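Local coordinates for protein 2-ON-2 hemoglobin (Agrobacterium tumefaciens, PDB 2XYK) that binds heme b and, as a group II truncated (2-on-2) hemoglobin, probably binds and carries oxygen, at residues A[20-25]-A[55-60]; A[59-64]-A[112-117]; A[15-20]-A[103-108]. All coordinates share one frame; numbering follows the deposited sequence.

The three contacts join the helices of one small globin chain. Contacts 1 and 2 share Gly59 and Tyr60, and their centres are about 10 Å apart. Contacts 1 and 3 share Ala20 on helix 14-31, with centres about 9 Å apart. A salt bridge from Arg24 NE to Glu103 OE1, 2.6 Å long, ties these two together. Val18 of contact 3 packs on Leu57 of contact 1. Contacts 2 and 3 meet through Ile114 CD1 and Ile105 CD1, 3.9 Å apart. Contact 1 holds Tyr56 of the heme pocket. In contact 3, the side chain of Ile105 is about 12 Å from the heme.

Contact 1: A[20-25]-A[55-60]; sequences ALTRRF and DYLTGY. With HEM (protoporphyrin IX containing Fe), chain C.
Leu57 reaches from helix 47-60 to Leu21 and Thr22 on helix 14-31. Its CB points toward helix 14-31 and packs on Val18 CG1, one turn before Thr22. CG is turned anti to the carbonyl carbon (chi1 -79°), and the branch CD1 runs on to the far helix. There CD1 meets two atoms at once. One is Leu21 CD2, at 3.8 Å, where the two leucine side chains are roughly perpendicular. The other is Thr22 OG1, also 3.8 Å from Leu57 CD1. Thr22 and Leu57 lie alongside each other, running in opposing senses. The hydroxyl is hydrogen-bonded to Val18 O of its own helix; Leu57 CD1 lies against it. All three residues are buried.

Tyr56, the residue before Leu57, serves the heme instead. Its CB lies 3.3 Å from the heme methyl CMD, and its ring carbon CE2 lies 3.7 Å from CAC of a vinyl group. The O of water 1 lies 1.9 Å from HEM FE, the heme iron. The pairing of helices 14-31 and 47-60 beside the heme belongs to the two-over-two helical sandwich of truncated hemoglobins.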
loop_
_atom_site.group_PDB
_atom_site.type_symbol
_atom_site.label_atom_id
_atom_site.label_comp_id
_atom_site.label_asym_id
_atom_site.label_seq_id
_atom_site.Cartn_x
_atom_site.Cartn_y
_atom_site.Cartn_z
ATOM N N ALA A 20 1.469 6.394 9.216
ATOM C CA ALA A 20 0.073 6.882 9.231
ATOM C C ALA A 20 -0.690 6.356 8.011
ATOM O O ALA A 20 -1.871 5.976 8.095
ATOM C CB ALA A 20 0.029 8.418 9.271
ATOM N N LEU A 21 -0.000 6.342 6.869
ATOM C CA LEU A 21 -0.598 5.848 5.637
ATOM C C LEU A 21 -1.065 4.404 5.811
ATOM O O LEU A 21 -2.209 4.090 5.543
ATOM C CB LEU A 21 0.384 5.961 4.464
ATOM C CG LEU A 21 -0.071 5.389 3.116
ATOM C CD1 LEU A 21 -1.246 6.181 2.487
ATOM C CD2 LEU A 21 1.115 5.381 2.184
ATOM N N THR A 22 -0.166 3.537 6.257
ATOM C CA THR A 22 -0.437 2.106 6.312
ATOM C C THR A 22 -1.482 1.801 7.405
ATOM O O THR A 22 -2.337 0.941 7.214
ATOM C CB THR A 22 0.879 1.320 6.534
ATOM O OG1 THR A 22 1.831 1.705 5.529
ATOM C CG2 THR A 22 0.662 -0.183 6.425
ATOM N N ARG A 23 -1.398 2.512 8.540
ATOM C CA ARG A 23 -2.379 2.391 9.621
ATOM C C ARG A 23 -3.760 2.764 9.156
ATOM O O ARG A 23 -4.712 2.037 9.445
ATOM C CB ARG A 23 -2.013 3.236 10.852
ATOM C CG ARG A 23 -2.999 3.134 12.069
ATOM C CD ARG A 23 -2.927 1.767 12.785
ATOM N NE ARG A 23 -1.547 1.368 13.058
ATOM C CZ ARG A 23 -0.907 1.518 14.217
ATOM N NH1 ARG A 23 -1.507 2.051 15.282
ATOM N NH2 ARG A 23 0.353 1.119 14.316
ATOM N N ARG A 24 -3.880 3.913 8.479
ATOM C CA ARG A 24 -5.177 4.381 8.008
ATOM C C ARG A 24 -5.765 3.456 6.929
ATOM O O ARG A 24 -6.979 3.302 6.855
ATOM C CB ARG A 24 -5.077 5.825 7.474
ATOM C CG ARG A 24 -6.430 6.456 7.062
ATOM C CD ARG A 24 -7.416 6.485 8.277
ATOM N NE ARG A 24 -8.693 7.141 7.960
ATOM C CZ ARG A 24 -9.856 6.904 8.570
ATOM N NH1 ARG A 24 -9.947 5.989 9.526
ATOM N NH2 ARG A 24 -10.943 7.577 8.199
ATOM N N PHE A 25 -4.905 2.887 6.075
ATOM C CA PHE A 25 -5.326 1.932 5.025
ATOM C C PHE A 25 -6.051 0.699 5.576
ATOM O O PHE A 25 -7.135 0.367 5.116
ATOM C CB PHE A 25 -4.106 1.487 4.209
ATOM C CG PHE A 25 -4.406 0.438 3.164
ATOM C CD1 PHE A 25 -5.217 0.733 2.066
ATOM C CD2 PHE A 25 -3.834 -0.837 3.254
ATOM C CE1 PHE A 25 -5.487 -0.241 1.078
ATOM C CE2 PHE A 25 -4.104 -1.814 2.277
ATOM C CZ PHE A 25 -4.929 -1.504 1.188
ATOM N N ASP A 55 6.639 -1.983 5.780
ATOM C CA ASP A 55 8.025 -2.259 5.357
ATOM C C ASP A 55 8.166 -2.177 3.837
ATOM O O ASP A 55 9.153 -1.640 3.337
ATOM C CB ASP A 55 8.489 -3.666 5.781
ATOM C CG ASP A 55 8.808 -3.782 7.272
ATOM O OD1 ASP A 55 8.846 -2.740 7.995
ATOM O OD2 ASP A 55 8.972 -4.945 7.725
ATOM N N TYR A 56 7.188 -2.744 3.114
ATOM C CA TYR A 56 7.198 -2.691 1.654
ATOM C C TYR A 56 7.164 -1.235 1.187
ATOM O O TYR A 56 7.917 -0.854 0.307
ATOM C CB TYR A 56 6.030 -3.456 1.009
ATOM C CG TYR A 56 6.037 -3.303 -0.511
ATOM C CD1 TYR A 56 6.833 -4.128 -1.288
ATOM C CD2 TYR A 56 5.328 -2.273 -1.153
ATOM C CE1 TYR A 56 6.912 -3.975 -2.682
ATOM C CE2 TYR A 56 5.393 -2.104 -2.573
ATOM C CZ TYR A 56 6.184 -2.984 -3.306
ATOM O OH TYR A 56 6.297 -2.894 -4.670
ATOM N N LEU A 57 6.286 -0.424 1.767
ATOM C CA LEU A 57 6.149 0.963 1.309
ATOM C C LEU A 57 7.364 1.837 1.686
ATOM O O LEU A 57 7.770 2.712 0.928
ATOM C CB LEU A 57 4.842 1.580 1.819
ATOM C CG LEU A 57 3.566 1.204 1.059
ATOM C CD1 LEU A 57 2.380 1.851 1.789
ATOM C CD2 LEU A 57 3.590 1.644 -0.408
ATOM N N THR A 58 7.934 1.573 2.857
ATOM C CA THR A 58 9.128 2.234 3.304
ATOM C C THR A 58 10.229 2.115 2.223
ATOM O O THR A 58 10.769 3.136 1.805
ATOM C CB THR A 58 9.556 1.651 4.690
ATOM O OG1 THR A 58 8.539 1.965 5.658
ATOM C CG2 THR A 58 10.878 2.219 5.182
ATOM N N GLY A 59 10.546 0.890 1.783
ATOM C CA GLY A 59 11.547 0.651 0.721
ATOM C C GLY A 59 11.106 1.192 -0.644
ATOM O O GLY A 59 11.856 1.940 -1.292
ATOM N N TYR A 60 9.894 0.814 -1.074
ATOM C CA TYR A 60 9.310 1.270 -2.346
ATOM C C TYR A 60 9.387 2.822 -2.587
ATOM O O TYR A 60 9.583 3.282 -3.727
ATOM C CB TYR A 60 7.855 0.784 -2.429
ATOM C CG TYR A 60 7.127 1.227 -3.674
ATOM C CD1 TYR A 60 7.242 0.504 -4.874
ATOM C CD2 TYR A 60 6.330 2.363 -3.658
ATOM C CE1 TYR A 60 6.579 0.909 -6.034
ATOM C CE2 TYR A 60 5.663 2.792 -4.817
ATOM C CZ TYR A 60 5.787 2.055 -6.001
ATOM O OH TYR A 60 5.116 2.489 -7.130
HETATM C CHA HEM C . -0.139 -8.935 0.867
HETATM C CHB HEM C . -4.581 -8.147 -1.105
HETATM C CHC HEM C . -2.502 -4.971 -4.181
HETATM C CHD HEM C . 1.489 -4.952 -1.451
HETATM C C1A HEM C . -1.489 -9.046 0.552
HETATM C C2A HEM C . -2.411 -10.041 1.071
HETATM C C3A HEM C . -3.619 -9.837 0.533
HETATM C C4A HEM C . -3.531 -8.686 -0.350
HETATM C CMA HEM C . -4.941 -10.639 0.761
HETATM C CAA HEM C . -1.988 -11.136 2.083
HETATM C CBA HEM C . -1.913 -10.469 3.479
HETATM C CGA HEM C . -0.948 -11.130 4.463
HETATM O O1A HEM C . -0.105 -12.005 4.108
HETATM O O2A HEM C . -1.007 -10.760 5.661
HETATM C C1B HEM C . -4.422 -7.242 -2.144
HETATM C C2B HEM C . -5.424 -6.769 -3.095
HETATM C C3B HEM C . -4.821 -5.893 -3.933
HETATM C C4B HEM C . -3.431 -5.781 -3.541
HETATM C CMB HEM C . -6.908 -7.170 -3.143
HETATM C CAB HEM C . -5.425 -5.106 -5.127
HETATM C CBB HEM C . -5.703 -5.728 -6.276
HETATM C C1C HEM C . -1.264 -4.650 -3.700
HETATM C C2C HEM C . -0.393 -3.635 -4.230
HETATM C C3C HEM C . 0.717 -3.604 -3.478
HETATM C C4C HEM C . 0.574 -4.623 -2.446
HETATM C CMC HEM C . -0.776 -2.781 -5.463
HETATM C CAC HEM C . 1.947 -2.672 -3.674
HETATM C CBC HEM C . 1.787 -1.330 -3.725
HETATM C C1D HEM C . 1.495 -6.063 -0.628
HETATM C C2D HEM C . 2.613 -6.544 0.172
HETATM C C3D HEM C . 2.103 -7.784 0.887
HETATM C C4D HEM C . 0.734 -7.942 0.459
HETATM C CMD HEM C . 4.022 -5.911 0.277
HETATM C CAD HEM C . 2.886 -8.695 1.865
HETATM C CBD HEM C . 3.516 -9.751 0.949
HETATM C CGD HEM C . 4.175 -10.857 1.745
HETATM O O1D HEM C . 3.473 -11.792 2.215
HETATM O O2D HEM C . 5.409 -10.775 1.904
HETATM N NA HEM C . -2.203 -8.234 -0.309
HETATM N NB HEM C . -3.230 -6.599 -2.443
HETATM N NC HEM C . -0.651 -5.242 -2.623
HETATM N ND HEM C . 0.420 -6.908 -0.419
HETATM FE FE HEM C . -1.382 -6.754 -1.466
HETATM O O HOH W 1 -1.877 -5.422 -0.154
#

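Contact 2: A[59-64]-A[112-117]; sequences GYLGGP and EIIWAP
Leu61 and Ile114 make the apolar part of this contact, and Tyr60 makes the polar part with the same helix, 108-125. In the apolar part, Leu61 CD2 touches Ile114 CG1 at 3.9 Å. Ile114 CD1 is almost as near, at 4.0 Å from Leu61 CD2. Both residues are buried. Ile114 has CG1 anti to the carbonyl carbon (chi1 -68°), which brings the longer branch of the isoleucine to the leucine methyl. Leu8 and Met101 also pack on Ile114, while Ile12 touches Leu61.

Tyr60 OH also makes a van der Waals contact with Pro117 CB, at 3.5 Å. The tyrosine thus ends against the proline ring.

The polar link runs through water 2. It sits at the edge of the Tyr60 ring, in the ring plane. Its approach to Tyr60 OH is modelled too short for an ordinary hydrogen bond, so the detail of that step is doubtful. The O of water 2 donates a hydrogen bond of 2.6 Å to Ile114 O. Further along, the helix is kinked at Pro117, whose N has no bond to the turn before.

Backbone bonds close the end of helix 47-60. Gly62 N bonds to Gly59 O at 3.0 Å, and Gly63 N returns to Thr58 O at 2.9 Å. Gly62 has a positive phi of 105°. This is a Schellman motif at the end of helix 47-60. Here it closes a globin helix where its last turn packs against helix 108-125.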
loop_
_atom_site.group_PDB
_atom_site.type_symbol
_atom_site.label_atom_id
_atom_site.label_comp_id
_atom_site.label_asym_id
_atom_site.label_seq_id
_atom_site.Cartn_x
_atom_site.Cartn_y
_atom_site.Cartn_z
ATOM N N GLY A 59 10.546 0.890 1.783
ATOM C CA GLY A 59 11.547 0.651 0.721
ATOM C C GLY A 59 11.106 1.192 -0.644
ATOM O O GLY A 59 11.856 1.940 -1.292
ATOM N N TYR A 60 9.894 0.814 -1.074
ATOM C CA TYR A 60 9.310 1.270 -2.346
ATOM C C TYR A 60 9.387 2.822 -2.587
ATOM O O TYR A 60 9.583 3.282 -3.727
ATOM C CB TYR A 60 7.855 0.784 -2.429
ATOM C CG TYR A 60 7.127 1.227 -3.674
ATOM C CD1 TYR A 60 7.242 0.504 -4.874
ATOM C CD2 TYR A 60 6.330 2.363 -3.658
ATOM C CE1 TYR A 60 6.579 0.909 -6.034
ATOM C CE2 TYR A 60 5.663 2.792 -4.817
ATOM C CZ TYR A 60 5.787 2.055 -6.001
ATOM O OH TYR A 60 5.116 2.489 -7.130
ATOM N N LEU A 61 9.236 3.608 -1.520
ATOM C CA LEU A 61 9.219 5.083 -1.636
ATOM C C LEU A 61 10.597 5.739 -1.526
ATOM O O LEU A 61 10.738 6.962 -1.588
ATOM C CB LEU A 61 8.247 5.690 -0.608
ATOM C CG LEU A 61 6.770 5.316 -0.779
ATOM C CD1 LEU A 61 5.952 5.565 0.480
ATOM C CD2 LEU A 61 6.183 6.047 -1.977
ATOM N N GLY A 62 11.626 4.931 -1.378
ATOM C CA GLY A 62 12.969 5.473 -1.384
ATOM C C GLY A 62 13.563 5.507 0.000
ATOM O O GLY A 62 14.683 5.956 0.163
ATOM N N GLY A 63 12.799 5.049 0.995
ATOM C CA GLY A 63 13.350 4.829 2.338
ATOM C C GLY A 63 14.260 3.597 2.399
ATOM O O GLY A 63 14.573 2.980 1.373
ATOM N N PRO A 64 14.693 3.228 3.610
ATOM C CA PRO A 64 15.483 2.001 3.804
ATOM C C PRO A 64 14.776 0.717 3.284
ATOM O O PRO A 64 13.588 0.549 3.522
ATOM C CB PRO A 64 15.689 1.928 5.329
ATOM C CG PRO A 64 14.842 3.025 5.936
ATOM C CD PRO A 64 14.466 3.990 4.859
ATOM N N GLU A 112 -0.192 12.212 -6.714
ATOM C CA GLU A 112 -0.278 11.830 -8.125
ATOM C C GLU A 112 0.913 10.991 -8.598
ATOM O O GLU A 112 0.736 9.981 -9.320
ATOM C CB GLU A 112 -0.446 13.064 -9.030
ATOM C CG GLU A 112 -0.325 12.732 -10.517
ATOM O OE1 GLU A 112 0.439 14.990 -11.066
ATOM O OE2 GLU A 112 0.449 13.989 -12.844
ATOM N N ILE A 113 2.124 11.389 -8.187
ATOM C CA ILE A 113 3.309 10.575 -8.478
ATOM C C ILE A 113 3.189 9.130 -7.919
ATOM O O ILE A 113 3.537 8.181 -8.590
ATOM C CB ILE A 113 4.621 11.255 -8.011
ATOM C CG1 ILE A 113 5.001 12.387 -8.987
ATOM C CG2 ILE A 113 5.761 10.236 -7.963
ATOM C CD1 ILE A 113 5.743 13.572 -8.336
ATOM N N ILE A 114 2.649 8.970 -6.712
ATOM C CA ILE A 114 2.589 7.640 -6.094
ATOM C C ILE A 114 1.475 6.790 -6.682
ATOM O O ILE A 114 1.650 5.594 -6.877
ATOM C CB ILE A 114 2.391 7.723 -4.558
ATOM C CG1 ILE A 114 3.623 8.296 -3.875
ATOM C CG2 ILE A 114 2.093 6.332 -3.959
ATOM C CD1 ILE A 114 3.330 8.750 -2.423
ATOM N N TRP A 115 0.327 7.425 -6.934
ATOM C CA TRP A 115 -0.922 6.755 -7.272
ATOM C C TRP A 115 -0.913 6.011 -8.592
ATOM O O TRP A 115 -1.336 4.846 -8.655
ATOM C CB TRP A 115 -2.082 7.758 -7.293
ATOM C CG TRP A 115 -3.360 7.165 -7.838
ATOM C CD1 TRP A 115 -3.918 7.378 -9.081
ATOM C CD2 TRP A 115 -4.231 6.251 -7.154
ATOM N NE1 TRP A 115 -5.094 6.648 -9.196
ATOM C CE2 TRP A 115 -5.308 5.960 -8.027
ATOM C CE3 TRP A 115 -4.201 5.641 -5.883
ATOM C CZ2 TRP A 115 -6.341 5.081 -7.676
ATOM C CZ3 TRP A 115 -5.233 4.778 -5.532
ATOM C CH2 TRP A 115 -6.289 4.505 -6.421
ATOM N N ALA A 116 -0.479 6.679 -9.666
ATOM C CA ALA A 116 -0.552 6.027 -10.984
ATOM C C ALA A 116 0.130 4.623 -11.019
ATOM O O ALA A 116 -0.503 3.656 -11.440
ATOM C CB ALA A 116 -0.039 6.965 -12.115
ATOM N N PRO A 117 1.403 4.502 -10.554
ATOM C CA PRO A 117 2.060 3.191 -10.534
ATOM C C PRO A 117 1.466 2.165 -9.553
ATOM O O PRO A 117 1.517 0.977 -9.831
ATOM C CB PRO A 117 3.501 3.528 -10.109
ATOM C CG PRO A 117 3.674 4.980 -10.464
ATOM C CD PRO A 117 2.325 5.547 -10.081
HETATM O O HOH W 2 4.058 4.629 -6.869
#

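Contact 3: A[15-20]-A[103-108]; sequences DATVRA and ETIENA
With Thr17 OG1 beside the backbone N (chi1 -61°), CG2 lies anti to that N, and this sets the methyl group against Thr104 and Ile105. Thr104 has a chi1 of 61°. Its OG1 sits between the backbone N and the carbonyl carbon, and its CG2 is anti to the carbonyl carbon. That rotation places the methyl against Ala20 and leaves OG1 bonded to Ala100 O, one turn back in the chain.

The methyl of Thr17 touches two groups. Its CG2 lies 3.7 Å from Thr104 O and 3.8 Å from Ile105 CG1. The hydroxyl OG1 of Thr17 is hydrogen-bonded to Ile12 O, so its polar end is held by Ile12 O of helix 8-12.

Ala20, one turn on from Thr17, meets the other methyl. Thr104 CG2 lies 3.7 Å from Ala20 O, and Ala20 CB is 3.9 Å from the same methyl. The backbones come close here, with the CA atoms of Ala20 and Thr104 6.4 Å apart.

On helix 14-31 itself, Arg19 NH2 forms a salt bridge of 2.6 Å with Asp15 OD2.

The contact thus sets the first half of helix 14-31 against residues 104 and 105, where helix 87-104 gives way to the link to helix 108-125. Ile105 also touches Ile12 of helix 8-12. Asn107 then caps the start of helix 108-125, while Val18 faces helix 47-60.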
loop_
_atom_site.group_PDB
_atom_site.type_symbol
_atom_site.label_atom_id
_atom_site.label_comp_id
_atom_site.label_asym_id
_atom_site.label_seq_id
_atom_site.Cartn_x
_atom_site.Cartn_y
_atom_site.Cartn_z
ATOM N N ASP A 15 9.070 8.326 7.768
ATOM C CA ASP A 15 8.520 7.244 8.589
ATOM C C ASP A 15 7.161 7.559 9.237
ATOM O O ASP A 15 6.221 6.772 9.123
ATOM C CB ASP A 15 9.545 6.826 9.648
ATOM C CG ASP A 15 9.132 5.550 10.394
ATOM O OD1 ASP A 15 8.806 4.512 9.743
ATOM O OD2 ASP A 15 9.161 5.589 11.645
ATOM N N ALA A 16 7.057 8.705 9.910
ATOM C CA ALA A 16 5.777 9.096 10.471
ATOM C C ALA A 16 4.628 9.106 9.429
ATOM O O ALA A 16 3.474 8.771 9.754
ATOM C CB ALA A 16 5.890 10.430 11.172
ATOM N N THR A 17 4.938 9.454 8.178
ATOM C CA THR A 17 3.909 9.438 7.139
ATOM C C THR A 17 3.557 8.031 6.658
ATOM O O THR A 17 2.386 7.737 6.476
ATOM C CB THR A 17 4.260 10.304 5.931
ATOM O OG1 THR A 17 4.404 11.667 6.354
ATOM C CG2 THR A 17 3.136 10.218 4.879
ATOM N N VAL A 18 4.558 7.170 6.453
ATOM C CA VAL A 18 4.289 5.803 5.972
ATOM C C VAL A 18 3.561 5.023 7.074
ATOM O O VAL A 18 2.616 4.289 6.791
ATOM C CB VAL A 18 5.572 5.055 5.467
ATOM C CG1 VAL A 18 5.229 3.653 4.882
ATOM C CG2 VAL A 18 6.321 5.895 4.428
ATOM N N ARG A 19 3.968 5.236 8.324
ATOM C CA ARG A 19 3.244 4.701 9.483
ATOM C C ARG A 19 1.758 5.107 9.466
ATOM O O ARG A 19 0.888 4.268 9.695
ATOM C CB ARG A 19 3.900 5.145 10.815
ATOM C CG ARG A 19 5.259 4.467 11.124
ATOM C CD ARG A 19 5.505 4.336 12.654
ATOM N NE ARG A 19 6.909 4.568 13.027
ATOM C CZ ARG A 19 7.810 3.629 13.362
ATOM N NH1 ARG A 19 7.505 2.333 13.363
ATOM N NH2 ARG A 19 9.052 4.001 13.686
ATOM N N ALA A 20 1.469 6.394 9.216
ATOM C CA ALA A 20 0.073 6.882 9.231
ATOM C C ALA A 20 -0.690 6.356 8.011
ATOM O O ALA A 20 -1.871 5.976 8.095
ATOM C CB ALA A 20 0.029 8.418 9.271
ATOM N N GLU A 103 -5.776 11.357 3.001
ATOM C CA GLU A 103 -5.831 11.800 4.391
ATOM C C GLU A 103 -4.471 11.985 5.074
ATOM O O GLU A 103 -4.399 12.638 6.110
ATOM C CB GLU A 103 -6.736 10.870 5.223
ATOM C CG GLU A 103 -8.234 11.159 5.066
ATOM C CD GLU A 103 -9.108 9.990 5.553
ATOM O OE1 GLU A 103 -8.642 9.218 6.436
ATOM O OE2 GLU A 103 -10.250 9.854 5.046
ATOM N N THR A 104 -3.399 11.410 4.518
ATOM C CA THR A 104 -2.100 11.368 5.239
ATOM C C THR A 104 -0.958 12.041 4.460
ATOM O O THR A 104 0.117 12.273 5.021
ATOM C CB THR A 104 -1.655 9.905 5.634
ATOM O OG1 THR A 104 -1.481 9.109 4.454
ATOM C CG2 THR A 104 -2.659 9.234 6.558
ATOM N N ILE A 105 -1.178 12.315 3.171
ATOM C CA ILE A 105 -0.178 13.001 2.354
ATOM C C ILE A 105 -0.732 14.321 1.812
ATOM O O ILE A 105 -1.589 14.339 0.924
ATOM C CB ILE A 105 0.397 12.116 1.218
ATOM C CG1 ILE A 105 1.084 10.872 1.794
ATOM C CG2 ILE A 105 1.363 12.946 0.315
ATOM C CD1 ILE A 105 1.327 9.769 0.758
ATOM N N GLU A 106 -0.240 15.417 2.372
ATOM C CA GLU A 106 -0.775 16.748 2.086
ATOM C C GLU A 106 -0.532 17.192 0.631
ATOM O O GLU A 106 -1.421 17.757 -0.012
ATOM C CB GLU A 106 -0.189 17.747 3.098
ATOM C CG GLU A 106 -0.741 19.156 3.027
ATOM C CD GLU A 106 0.356 20.210 3.116
ATOM O OE1 GLU A 106 1.217 20.243 2.202
ATOM O OE2 GLU A 106 0.359 20.993 4.098
ATOM N N ASN A 107 0.652 16.887 0.094
ATOM C CA ASN A 107 1.059 17.377 -1.246
ATOM C C ASN A 107 0.385 16.626 -2.426
ATOM O O ASN A 107 0.652 15.441 -2.658
ATOM C CB ASN A 107 2.587 17.300 -1.327
ATOM C CG ASN A 107 3.160 17.937 -2.562
ATOM O OD1 ASN A 107 2.684 17.729 -3.676
ATOM N ND2 ASN A 107 4.234 18.678 -2.377
ATOM N N ALA A 108 -0.481 17.318 -3.172
ATOM C CA ALA A 108 -1.202 16.705 -4.290
ATOM C C ALA A 108 -0.302 16.138 -5.370
ATOM O O ALA A 108 -0.618 15.090 -5.940
ATOM C CB ALA A 108 -2.213 17.691 -4.910
#